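Local atomic coordinates of probable GTP-binding protein EngB (Pyrococcus horikoshii, PDB entry 2CXX), a protein that binds guanine nucleotides, is probably a magnesium-dependent GTPase of the EngB family, and is probably needed for normal cell division and septation. Residues T16-Y19 and K25-R28; Y19-K24 and D169-L174; R36-I41 and K47-P52. All coordinates share one frame; numbering follows the deposited sequence.

Interaction 1 of 3, residues T16-Y19 and K25-R28. With GDP (guanosine-5'-diphosphate), chain D.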
# COMPACT_ATOMS: atom_id res chain seq x y z
N THR A 16 -0.64 -2.60 -10.85
CA THR A 16 0.51 -2.38 -11.73
C THR A 16 1.84 -2.74 -11.02
O THR A 16 2.72 -3.43 -11.58
CB THR A 16 0.60 -0.90 -12.21
OG1 THR A 16 -0.59 -0.55 -12.93
CG2 THR A 16 1.76 -0.76 -13.21
N LEU A 17 1.99 -2.35 -9.78
CA LEU A 17 3.23 -2.64 -9.03
C LEU A 17 3.38 -4.17 -8.85
O LEU A 17 4.45 -4.72 -9.02
CB LEU A 17 3.18 -1.96 -7.64
CG LEU A 17 4.25 -2.34 -6.63
CD1 LEU A 17 5.65 -2.21 -7.25
CD2 LEU A 17 4.09 -1.47 -5.41
N ILE A 18 2.30 -4.85 -8.49
CA ILE A 18 2.36 -6.30 -8.30
C ILE A 18 2.77 -6.99 -9.59
O ILE A 18 3.55 -7.98 -9.56
CB ILE A 18 1.04 -6.85 -7.80
CG1 ILE A 18 0.87 -6.43 -6.34
CG2 ILE A 18 1.06 -8.40 -7.90
CD1 ILE A 18 -0.44 -6.73 -5.71
N TYR A 19 2.25 -6.50 -10.70
CA TYR A 19 2.67 -7.05 -12.00
C TYR A 19 4.15 -6.76 -12.26
O TYR A 19 4.85 -7.64 -12.78
CB TYR A 19 1.80 -6.43 -13.12
CG TYR A 19 2.33 -6.73 -14.49
CD1 TYR A 19 2.38 -8.04 -14.96
CD2 TYR A 19 2.84 -5.72 -15.31
CE1 TYR A 19 2.93 -8.32 -16.21
CE2 TYR A 19 3.39 -6.03 -16.57
CZ TYR A 19 3.42 -7.32 -16.98
OH TYR A 19 4.00 -7.59 -18.19
N LYS A 25 -0.39 -10.65 -13.90
CA LYS A 25 -1.43 -9.66 -14.06
C LYS A 25 -2.52 -10.07 -13.14
O LYS A 25 -3.00 -11.21 -13.20
CB LYS A 25 -2.00 -9.67 -15.48
CG LYS A 25 -1.14 -8.98 -16.49
CD LYS A 25 -1.16 -7.46 -16.24
CE LYS A 25 -0.43 -6.72 -17.31
NZ LYS A 25 -0.78 -5.23 -17.29
N VAL A 26 -2.89 -9.17 -12.25
CA VAL A 26 -3.95 -9.44 -11.33
C VAL A 26 -4.96 -8.31 -11.46
O VAL A 26 -4.62 -7.19 -11.92
CB VAL A 26 -3.41 -9.48 -9.89
CG1 VAL A 26 -2.36 -10.54 -9.81
CG2 VAL A 26 -2.83 -8.15 -9.48
N ARG A 27 -6.18 -8.63 -11.09
CA ARG A 27 -7.28 -7.68 -11.11
C ARG A 27 -7.49 -6.98 -12.46
O ARG A 27 -7.84 -5.80 -12.54
CB ARG A 27 -7.06 -6.67 -9.98
CG ARG A 27 -7.02 -7.37 -8.61
CD ARG A 27 -7.14 -6.37 -7.49
NE ARG A 27 -6.98 -6.99 -6.18
CZ ARG A 27 -7.95 -7.58 -5.50
NH1 ARG A 27 -9.18 -7.67 -6.02
NH2 ARG A 27 -7.70 -8.08 -4.29
N ARG A 28 -7.29 -7.73 -13.54
CA ARG A 28 -7.51 -7.14 -14.85
C ARG A 28 -8.81 -7.64 -15.51
O ARG A 28 -9.08 -7.34 -16.67
CB ARG A 28 -6.28 -7.35 -15.73
CG ARG A 28 -5.18 -6.34 -15.40
CD ARG A 28 -5.71 -4.90 -15.66
NE ARG A 28 -4.75 -3.87 -15.26
CZ ARG A 28 -4.61 -3.44 -14.01
NH1 ARG A 28 -5.38 -3.96 -13.05
NH2 ARG A 28 -3.69 -2.51 -13.72
PB GDP D . -4.87 0.00 -8.53
O1B GDP D . -6.31 0.37 -8.56
O2B GDP D . -4.14 0.71 -7.32
O3B GDP D . -4.49 -1.43 -8.82
O3A GDP D . -4.24 0.78 -9.76
PA GDP D . -3.70 0.44 -11.23
O1A GDP D . -2.48 -0.38 -11.13
O2A GDP D . -4.83 -0.26 -12.07
O5' GDP D . -3.21 1.86 -11.79
C5' GDP D . -4.25 2.79 -11.79
C4' GDP D . -3.92 3.94 -12.75
O4' GDP D . -2.61 4.56 -12.37
C3' GDP D . -3.70 3.59 -14.18
O3' GDP D . -4.24 4.32 -15.29
C2' GDP D . -2.20 3.23 -14.26
O2' GDP D . -1.72 3.43 -15.64
C1' GDP D . -1.66 4.43 -13.48
N9 GDP D . -0.33 4.22 -12.89
C8 GDP D . 0.13 3.13 -12.12
N7 GDP D . 1.36 3.33 -11.77
C5 GDP D . 1.78 4.54 -12.27
C6 GDP D . 2.99 5.29 -12.21
O6 GDP D . 3.95 4.90 -11.64
N1 GDP D . 3.04 6.53 -12.85
C2 GDP D . 1.96 7.01 -13.53
N2 GDP D . 2.07 8.23 -14.15
N3 GDP D . 0.82 6.33 -13.60
C4 GDP D . 0.70 5.10 -12.98
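Lys-25 lays the end of its chain across one face of the Tyr-19 ring. CE sits 3.7 Å from the ring centroid, only 2° off the normal, a CH-pi contact over the middle of the ring. NZ lies further along the same face, 4.4 Å from the centroid, and adds a cation-pi interaction. A bend at chi2 (-70°) brings the otherwise extended lysine over the ring, while Tyr-19 offers its face with CG anti to the backbone N (chi1 169°). A long aliphatic chain ending in a charge suits this place, since methylenes and ammonium can both use the ring.

One turn earlier, Thr-16 grips the alpha phosphate of GDP twice: its backbone N donates to GDP O1A at 2.9 Å and OG1 donates to the same oxygen at 2.6 Å. Arg-28 comes to that phosphate from the loop, with NH2 3.0 Å from GDP O2A, and Thr-16 OG1 lies at the edge of its guanidinium. The group is positioned by NH1, which donates to Arg-27 O, and by NH2, which is hydrogen-bonded to Ser-15 of the P-loop. Ile-18 CG2 also meets Val-26 CG2 at 4.2 Å, tying the start of the loop to the helix that follows the P-loop. The positive arginine probably offsets part of the phosphate charge, while the neutral threonine contributes hydrogen bonds that fix the phosphate's position.

Interaction 2 of 3, residues Y19-K24 and D169-L174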
# COMPACT_ATOMS: atom_id res chain seq x y z
N TYR A 19 2.25 -6.50 -10.70
CA TYR A 19 2.67 -7.05 -12.00
C TYR A 19 4.15 -6.76 -12.26
O TYR A 19 4.85 -7.64 -12.78
CB TYR A 19 1.80 -6.43 -13.12
CG TYR A 19 2.33 -6.73 -14.49
CD1 TYR A 19 2.38 -8.04 -14.96
CD2 TYR A 19 2.84 -5.72 -15.31
CE1 TYR A 19 2.93 -8.32 -16.21
CE2 TYR A 19 3.39 -6.03 -16.57
CZ TYR A 19 3.42 -7.32 -16.98
OH TYR A 19 4.00 -7.59 -18.19
N ARG A 20 4.64 -5.55 -11.99
CA ARG A 20 6.08 -5.28 -12.17
C ARG A 20 6.98 -6.20 -11.32
O ARG A 20 8.06 -6.65 -11.76
CB ARG A 20 6.42 -3.85 -11.79
CG ARG A 20 5.94 -2.85 -12.75
CD ARG A 20 6.48 -3.15 -14.14
NE ARG A 20 6.16 -2.05 -15.03
CZ ARG A 20 6.70 -1.92 -16.23
NH1 ARG A 20 7.58 -2.84 -16.65
NH2 ARG A 20 6.35 -0.90 -17.00
N LEU A 21 6.54 -6.49 -10.10
CA LEU A 21 7.28 -7.31 -9.16
C LEU A 21 7.23 -8.81 -9.48
O LEU A 21 8.21 -9.52 -9.39
CB LEU A 21 6.70 -7.10 -7.73
CG LEU A 21 7.16 -5.76 -7.10
CD1 LEU A 21 6.47 -5.58 -5.71
CD2 LEU A 21 8.71 -5.76 -6.90
N THR A 22 6.09 -9.27 -9.92
CA THR A 22 5.91 -10.69 -10.11
C THR A 22 5.70 -11.20 -11.53
O THR A 22 5.71 -12.39 -11.73
CB THR A 22 4.64 -11.15 -9.38
OG1 THR A 22 3.50 -10.56 -10.03
CG2 THR A 22 4.61 -10.68 -7.90
N GLY A 23 5.42 -10.31 -12.45
CA GLY A 23 5.13 -10.76 -13.82
C GLY A 23 3.73 -11.35 -13.92
O GLY A 23 3.39 -11.94 -14.95
N LYS A 24 2.91 -11.23 -12.87
CA LYS A 24 1.54 -11.75 -12.91
C LYS A 24 0.51 -10.62 -12.91
O LYS A 24 0.56 -9.72 -12.04
CB LYS A 24 1.33 -12.69 -11.71
CG LYS A 24 2.25 -13.91 -11.85
CD LYS A 24 2.10 -14.91 -10.77
CE LYS A 24 2.84 -16.15 -11.11
NZ LYS A 24 2.64 -17.17 -10.05
N ASP A 169 10.98 2.65 -12.59
CA ASP A 169 11.92 3.32 -11.70
C ASP A 169 11.97 2.77 -10.24
O ASP A 169 10.94 2.76 -9.56
CB ASP A 169 11.60 4.83 -11.59
CG ASP A 169 11.66 5.57 -12.93
OD1 ASP A 169 11.15 5.09 -13.93
OD2 ASP A 169 12.21 6.69 -12.97
N ASN A 170 13.15 2.33 -9.78
CA ASN A 170 13.35 1.84 -8.39
C ASN A 170 12.59 0.60 -7.95
O ASN A 170 12.52 0.31 -6.75
CB ASN A 170 13.06 2.96 -7.37
CG ASN A 170 13.87 4.20 -7.62
OD1 ASN A 170 15.04 4.11 -8.00
ND2 ASN A 170 13.27 5.38 -7.41
N ILE A 171 11.96 -0.11 -8.89
CA ILE A 171 11.29 -1.36 -8.55
C ILE A 171 12.28 -2.35 -7.96
O ILE A 171 11.98 -3.04 -7.00
CB ILE A 171 10.61 -1.97 -9.79
CG1 ILE A 171 9.54 -1.01 -10.28
CG2 ILE A 171 10.09 -3.37 -9.46
CD1 ILE A 171 8.38 -0.90 -9.34
N GLU A 172 13.50 -2.44 -8.50
CA GLU A 172 14.43 -3.39 -7.91
C GLU A 172 14.79 -3.00 -6.48
O GLU A 172 14.98 -3.86 -5.61
CB GLU A 172 15.72 -3.53 -8.73
CG GLU A 172 16.57 -4.69 -8.23
CD GLU A 172 17.91 -4.81 -8.96
OE1 GLU A 172 18.77 -3.91 -8.76
OE2 GLU A 172 18.11 -5.78 -9.72
N ARG A 173 14.89 -1.69 -6.22
CA ARG A 173 15.22 -1.27 -4.86
C ARG A 173 14.07 -1.65 -3.90
O ARG A 173 14.30 -2.04 -2.74
CB ARG A 173 15.47 0.26 -4.82
CG ARG A 173 16.41 0.81 -5.89
CD ARG A 173 16.96 2.22 -5.58
NE ARG A 173 17.48 2.30 -4.21
CZ ARG A 173 18.76 2.11 -3.86
NH1 ARG A 173 19.69 1.82 -4.76
NH2 ARG A 173 19.09 2.20 -2.57
N LEU A 174 12.81 -1.56 -4.39
CA LEU A 174 11.65 -1.88 -3.57
C LEU A 174 11.69 -3.38 -3.29
O LEU A 174 11.42 -3.80 -2.18
CB LEU A 174 10.34 -1.45 -4.26
CG LEU A 174 9.05 -1.95 -3.60
CD1 LEU A 174 9.03 -1.45 -2.14
CD2 LEU A 174 7.83 -1.45 -4.33
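Two helices that flank the central sheet of the G domain, 14-22 and 171-184, meet here through Leu-21 and Ile-171. The helices come close, Leu-21 CA and Ile-171 CA lying 7.2 Å apart, and branched apolar side chains fill the contact. Leu-21 CD2 touches Ile-171 CG2 at 3.8 Å, methyl against methyl, with the two chains crossing at a slant. Ile-171 carries CG2 anti to its backbone N, which leaves CG1 (chi1 -63°) to take CD1 toward Arg-20; there CD1 lies 4.3 Å from Arg-20 CB. Arginine suits this edge because its CB can pack while its head leads away to bond the backbone oxygens of Ala-165 and Lys-166.

The first helix is the one that follows the P-loop, and the second closes the Ras-like fold at its C-terminal end, so residues about 150 positions apart are brought together.

Beyond this apolar contact, Gly-23 is the first residue past the end of helix 14-22, and its positive phi (76°) is readily adopted by a residue without a side chain. Gly-23 N still bonds Tyr-19 O at 2.8 Å. The same corner is spanned by an ST turn, Thr-22 OG1 accepting from Lys-24 N at 3.0 Å; that hydroxyl is also hydrogen-bonded to Ile-18 O.

Interaction 3 of 3, residues R36-I41 and K47-P52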
# COMPACT_ATOMS: atom_id res chain seq x y z
N ARG A 36 -14.07 -7.01 -5.12
CA ARG A 36 -14.25 -6.70 -3.72
C ARG A 36 -13.67 -7.76 -2.79
O ARG A 36 -13.97 -7.79 -1.60
CB ARG A 36 -15.75 -6.47 -3.48
CG ARG A 36 -16.27 -5.18 -4.16
CD ARG A 36 -17.76 -5.25 -4.60
NE ARG A 36 -18.58 -6.06 -3.68
CZ ARG A 36 -19.91 -5.94 -3.54
NH1 ARG A 36 -20.58 -5.04 -4.26
NH2 ARG A 36 -20.56 -6.75 -2.69
N LYS A 37 -12.78 -8.59 -3.33
CA LYS A 37 -12.18 -9.71 -2.61
C LYS A 37 -10.64 -9.71 -2.51
O LYS A 37 -9.92 -9.15 -3.34
CB LYS A 37 -12.61 -11.05 -3.23
CG LYS A 37 -14.10 -11.31 -3.40
CD LYS A 37 -14.78 -11.64 -2.06
CE LYS A 37 -16.28 -11.67 -2.23
NZ LYS A 37 -16.99 -11.59 -0.90
N ILE A 38 -10.18 -10.39 -1.49
CA ILE A 38 -8.74 -10.56 -1.22
C ILE A 38 -8.25 -11.68 -2.09
O ILE A 38 -8.91 -12.72 -2.21
CB ILE A 38 -8.54 -10.91 0.27
CG1 ILE A 38 -9.11 -9.77 1.11
CG2 ILE A 38 -7.10 -11.20 0.59
CD1 ILE A 38 -9.14 -10.09 2.63
N ILE A 39 -7.10 -11.49 -2.73
CA ILE A 39 -6.58 -12.52 -3.61
C ILE A 39 -5.17 -12.90 -3.19
O ILE A 39 -4.48 -12.08 -2.56
CB ILE A 39 -6.56 -12.05 -5.10
CG1 ILE A 39 -5.70 -10.83 -5.26
CG2 ILE A 39 -8.01 -11.90 -5.64
CD1 ILE A 39 -5.45 -10.55 -6.74
N GLU A 40 -4.76 -14.13 -3.48
CA GLU A 40 -3.40 -14.61 -3.17
C GLU A 40 -2.63 -14.86 -4.45
O GLU A 40 -3.14 -15.43 -5.45
CB GLU A 40 -3.44 -15.92 -2.34
CG GLU A 40 -3.81 -15.63 -0.92
CD GLU A 40 -3.66 -16.80 0.05
OE1 GLU A 40 -2.99 -17.83 -0.27
OE2 GLU A 40 -4.28 -16.63 1.10
N ILE A 41 -1.40 -14.40 -4.44
CA ILE A 41 -0.50 -14.52 -5.60
C ILE A 41 0.80 -15.27 -5.22
O ILE A 41 1.48 -14.92 -4.24
CB ILE A 41 -0.17 -13.09 -6.14
CG1 ILE A 41 -1.47 -12.39 -6.56
CG2 ILE A 41 0.81 -13.14 -7.36
CD1 ILE A 41 -1.39 -10.86 -6.24
N LYS A 47 4.42 -15.60 -0.91
CA LYS A 47 3.03 -15.39 -1.19
C LYS A 47 2.70 -13.94 -1.01
O LYS A 47 3.06 -13.39 0.03
CB LYS A 47 2.22 -16.19 -0.13
CG LYS A 47 0.76 -15.90 -0.05
CD LYS A 47 0.04 -16.25 -1.36
CE LYS A 47 0.31 -17.67 -1.78
NZ LYS A 47 -0.62 -18.68 -1.07
N ILE A 48 2.03 -13.35 -1.99
CA ILE A 48 1.48 -12.00 -1.82
C ILE A 48 -0.03 -12.16 -1.54
O ILE A 48 -0.71 -12.92 -2.21
CB ILE A 48 1.68 -11.15 -3.10
CG1 ILE A 48 3.17 -10.85 -3.22
CG2 ILE A 48 0.75 -9.90 -3.04
CD1 ILE A 48 3.68 -10.10 -4.51
N ILE A 49 -0.53 -11.47 -0.51
CA ILE A 49 -1.97 -11.46 -0.25
C ILE A 49 -2.33 -10.00 -0.55
O ILE A 49 -1.86 -9.07 0.09
CB ILE A 49 -2.33 -11.93 1.17
CG1 ILE A 49 -1.74 -13.33 1.40
CG2 ILE A 49 -3.85 -11.97 1.30
CD1 ILE A 49 -1.97 -13.88 2.76
N ASP A 50 -3.13 -9.81 -1.57
CA ASP A 50 -3.47 -8.49 -2.08
C ASP A 50 -4.86 -8.05 -1.68
O ASP A 50 -5.85 -8.66 -2.08
CB ASP A 50 -3.36 -8.53 -3.61
CG ASP A 50 -3.65 -7.20 -4.22
OD1 ASP A 50 -3.13 -6.18 -3.69
OD2 ASP A 50 -4.38 -7.16 -5.22
N MSE A 51 -4.95 -6.97 -0.91
CA MSE A 51 -6.19 -6.44 -0.45
C MSE A 51 -6.86 -5.61 -1.52
O MSE A 51 -6.19 -5.00 -2.33
CB MSE A 51 -5.96 -5.52 0.75
CG MSE A 51 -5.09 -6.04 1.88
SE MSE A 51 -5.93 -7.70 2.67
CE MSE A 51 -4.26 -8.72 3.06
N PRO A 52 -8.19 -5.67 -1.61
CA PRO A 52 -8.86 -4.84 -2.61
C PRO A 52 -8.55 -3.36 -2.27
O PRO A 52 -8.38 -2.99 -1.12
CB PRO A 52 -10.36 -5.18 -2.43
CG PRO A 52 -10.44 -5.98 -1.21
CD PRO A 52 -9.12 -6.59 -0.91
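Three successive bends in Lys-47, at chi2 (62°), chi3 (54°) and chi4, curl its chain toward Glu-40, which runs extended beyond CG to meet it. Lys-47 NZ donates to Glu-40 OE1 at 2.6 Å, a salt bridge that reaches the oxygen on its anti side and somewhat out of the carboxylate plane. The lysine methylenes also lie against Glu-40, with Lys-47 CD 3.6 Å from Glu-40 CB. Were Lys-47 replaced by an alanine, the Glu-40 carboxylate would probably lose its cationic mate and be freer to turn.

The two strands are joined as an antiparallel ladder. Ile-39 and Asp-50 make one hydrogen-bonded pair, with Asp-50 N to Ile-39 O at 2.8 Å the shorter of its two bonds; Ile-41 and Ile-48 make the next, and the non-hydrogen-bonded pair Glu-40 and Ile-49 stands between them. Beta-branched isoleucines suit such extended backbone. On the Glu-40 face, Ile-38 CG2 presses tightly on Ile-49 CG2 at 3.4 Å, and Ile-38 CD1 lies 4.0 Å from SE of selenomethionine Met-51. On the other face Ile-39 CG1 packs alongside Asp-50 CB at 3.7 Å, while the Asp-50 carboxylate reaches salt bridges with Arg-27 and Lys-14. Asp-50 to Gly-53 form the DxxG (G3) motif of the GTPase family and, like Arg-36 and Lys-37, are predicted to bind GTP.

The hairpin forms one margin of the sheet: strand 46-50 bonds onward to strand 3-8, and strand 39-43 is outermost. Ile-41 and Asp-50 face Ile-18 of helix 14-22, whereas Met-51 and Pro-52 pack against helix 62-79.

Overall arrangement
Helix 14-22 joins interactions 1 and 2, which share Tyr-19 and have centres about 11 Å apart; Leu-17 CD1 lies 3.7 Å from both Ile-171 CD1 and Leu-174 CD2. Interaction 3, also centred about 11 Å from interaction 1, is joined to it by a salt bridge, Arg-27 NE to Asp-50 OD2 at 2.8 Å, and by a probable hydrogen bond, Arg-27 NH2 to Lys-37 O at 2.6 Å. Interactions 2 and 3 are about 17 Å apart by centres and touch where Thr-22 CG2 meets Ile-48 CD1 at 3.6 Å. Interaction 1 contacts GDP directly, whereas the side chains of Asp-50 and Ile-171 stand about 7 and 8 Å from the nucleotide.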